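PDB 2A6Z: Emp47p (form2) from Saccharomyces cerevisiae, which serves as a carbohydrate-binding cargo receptor in glycoprotein secretion and is required for exit of its partner Emp46p from the endoplasmic reticulum. Local coordinates for residues A[68-73]-A[212-217]. Residues are numbered along the deposited sequence; the frame is centred on the assembly and turned at random.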
loop_
_atom_site.group_PDB
_atom_site.type_symbol
_atom_site.label_atom_id
_atom_site.label_comp_id
_atom_site.label_asym_id
_atom_site.label_seq_id
_atom_site.Cartn_x
_atom_site.Cartn_y
_atom_site.Cartn_z
ATOM N N THR A 68 6.230 -6.126 0.918
ATOM C CA THR A 68 7.664 -6.015 0.689
ATOM C C THR A 68 7.845 -5.279 -0.676
ATOM O O THR A 68 7.417 -5.804 -1.709
ATOM C CB THR A 68 8.313 -7.407 0.640
ATOM O OG1 THR A 68 8.074 -8.093 1.859
ATOM C CG2 THR A 68 9.816 -7.276 0.471
ATOM N N PHE A 69 8.451 -4.097 -0.613
ATOM C CA PHE A 69 8.489 -3.222 -1.808
ATOM C C PHE A 69 9.806 -2.489 -1.849
ATOM O O PHE A 69 10.520 -2.386 -0.844
ATOM C CB PHE A 69 7.312 -2.253 -1.861
ATOM C CG PHE A 69 7.568 -0.996 -1.028
ATOM C CD1 PHE A 69 7.924 0.203 -1.654
ATOM C CD2 PHE A 69 7.493 -1.016 0.365
ATOM C CE1 PHE A 69 8.215 1.328 -0.925
ATOM C CE2 PHE A 69 7.772 0.118 1.088
ATOM C CZ PHE A 69 8.126 1.304 0.464
ATOM N N ARG A 70 10.101 -1.885 -2.990
ATOM C CA ARG A 70 11.250 -0.995 -3.057
ATOM C C ARG A 70 10.957 0.096 -4.099
ATOM O O ARG A 70 10.040 0.007 -4.895
ATOM C CB ARG A 70 12.567 -1.718 -3.398
ATOM C CG ARG A 70 12.595 -2.284 -4.834
ATOM C CD ARG A 70 13.914 -3.016 -5.038
ATOM N NE ARG A 70 13.951 -3.436 -6.464
ATOM C CZ ARG A 70 14.965 -4.064 -6.988
ATOM N NH1 ARG A 70 16.014 -4.373 -6.258
ATOM N NH2 ARG A 70 14.910 -4.381 -8.282
ATOM N N SER A 71 11.817 1.125 -4.003
ATOM C CA SER A 71 11.906 2.160 -5.037
ATOM C C SER A 71 13.349 2.217 -5.501
ATOM O O SER A 71 14.272 2.385 -4.682
ATOM C CB SER A 71 11.519 3.540 -4.454
ATOM O OG SER A 71 11.867 4.501 -5.445
ATOM N N VAL A 72 13.516 2.090 -6.832
ATOM C CA VAL A 72 14.862 2.170 -7.414
ATOM C C VAL A 72 14.835 3.151 -8.594
ATOM O O VAL A 72 13.798 3.407 -9.198
ATOM C CB VAL A 72 15.416 0.786 -7.871
ATOM C CG1 VAL A 72 15.676 -0.074 -6.635
ATOM C CG2 VAL A 72 14.453 0.106 -8.822
ATOM N N GLY A 73 16.035 3.652 -8.910
ATOM C CA GLY A 73 16.238 4.378 -10.164
ATOM C C GLY A 73 16.176 5.875 -10.079
ATOM O O GLY A 73 16.470 6.517 -11.117
ATOM N N GLU A 212 8.305 -1.001 -6.957
ATOM C CA GLU A 212 8.335 -2.438 -7.270
ATOM C C GLU A 212 7.876 -3.252 -6.059
ATOM O O GLU A 212 8.234 -2.911 -4.914
ATOM C CB GLU A 212 9.728 -2.869 -7.653
ATOM C CG GLU A 212 10.292 -1.990 -8.771
ATOM C CD GLU A 212 11.594 -2.400 -9.353
ATOM O OE1 GLU A 212 12.251 -3.321 -8.768
ATOM O OE2 GLU A 212 11.948 -1.806 -10.405
ATOM N N ILE A 213 7.107 -4.296 -6.328
ATOM C CA ILE A 213 6.558 -5.208 -5.315
ATOM C C ILE A 213 7.232 -6.555 -5.399
ATOM O O ILE A 213 7.314 -7.171 -6.483
ATOM C CB ILE A 213 5.052 -5.358 -5.465
ATOM C CG1 ILE A 213 4.322 -4.025 -5.563
ATOM C CG2 ILE A 213 4.487 -6.284 -4.395
ATOM C CD1 ILE A 213 4.469 -3.196 -4.265
ATOM N N PHE A 214 7.789 -7.049 -4.292
ATOM C CA PHE A 214 8.391 -8.384 -4.248
ATOM C C PHE A 214 7.428 -9.452 -3.698
ATOM O O PHE A 214 7.538 -10.632 -4.079
ATOM C CB PHE A 214 9.621 -8.350 -3.369
ATOM C CG PHE A 214 10.876 -7.747 -3.897
ATOM C CD1 PHE A 214 12.109 -8.025 -3.286
ATOM C CD2 PHE A 214 10.903 -6.921 -5.021
ATOM C CE1 PHE A 214 13.306 -7.517 -3.743
ATOM C CE2 PHE A 214 12.116 -6.414 -5.494
ATOM C CZ PHE A 214 13.295 -6.719 -4.893
ATOM N N LYS A 215 6.587 -9.096 -2.722
ATOM C CA LYS A 215 5.860 -10.096 -1.928
ATOM C C LYS A 215 4.806 -9.371 -1.143
ATOM O O LYS A 215 5.033 -8.188 -0.732
ATOM C CB LYS A 215 6.853 -10.772 -0.961
ATOM C CG LYS A 215 6.308 -11.905 -0.106
ATOM C CD LYS A 215 7.380 -12.602 0.670
ATOM C CE LYS A 215 8.035 -11.815 1.765
ATOM N NZ LYS A 215 8.852 -12.738 2.597
ATOM N N MET A 216 3.715 -10.047 -0.833
ATOM C CA MET A 216 2.764 -9.547 0.153
ATOM C C MET A 216 2.241 -10.770 0.891
ATOM O O MET A 216 1.903 -11.771 0.279
ATOM C CB MET A 216 1.623 -8.757 -0.520
ATOM C CG MET A 216 0.571 -8.132 0.405
ATOM S SD MET A 216 -0.727 -9.400 0.541
ATOM C CE MET A 216 -1.829 -8.605 1.719
ATOM N N GLN A 217 2.177 -10.682 2.212
ATOM C CA GLN A 217 1.648 -11.762 2.991
ATOM C C GLN A 217 0.524 -11.241 3.864
ATOM O O GLN A 217 0.642 -10.196 4.521
ATOM C CB GLN A 217 2.722 -12.436 3.841
ATOM C CG GLN A 217 3.624 -13.166 2.828
ATOM C CD GLN A 217 4.582 -14.091 3.550
ATOM O OE1 GLN A 217 4.557 -15.313 3.321
ATOM N NE2 GLN A 217 5.412 -13.515 4.416
HETATM O O HOH W 1 5.727 -9.302 2.437
#
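Residues 68-73 and 212-217 are antiparallel neighbours inside one sheet of a lectin beta sandwich, and their pairing is interrupted by a beta bulge. At the bulge Thr68 N donates to Lys215 O at 2.9 Å, and Phe214 N reaches Thr68 O, also at 2.9 Å. Thr68 thus faces both Phe214 and Lys215, whereas further on Arg70 and Glu212 form a regular hydrogen-bonded pair, each backbone NH bound to the other's carbonyl. The extra residue in strand 210-220 puts Phe214 on the same face as Arg70 and Glu212, and there the side chains interlock. Arg70 turns side-on to the carboxylate in a salt bridge: NE and NH2 both donate to Glu212 OE1, NE at 2.9 Å from above the carboxylate plane and NH2 on the syn side of OE1, closer to that plane. With CG between the backbone N and the carbonyl carbon (chi1 67°) and the chain extended as far as NE, the guanidinium rises beside the Phe214 ring. Phe214 CZ lies over one guanidinium face, off toward the rim, and Val72 CG1 covers the opposite one; ring and guanidinium planes are 58° apart, so the two do not stack. Arg38 of strand 38-40, which flanks 210-220 on the side away from 63-72, also salt-bridges Glu212 OE1, while Ser210 OG bonds OE2, so both carboxylate oxygens are held and the negative charge is probably well compensated. On the reverse face Phe69 and Ile213, a non-hydrogen-bonded pair, meet through CB and CD1 at 3.8 Å, and the Phe69 ring packs edge-to-face with Phe84 of the other sheet. Two residues opposite one define a classic beta bulge; the two facing antiparallel sheets are the concanavalin-like fold of legume-like lectins.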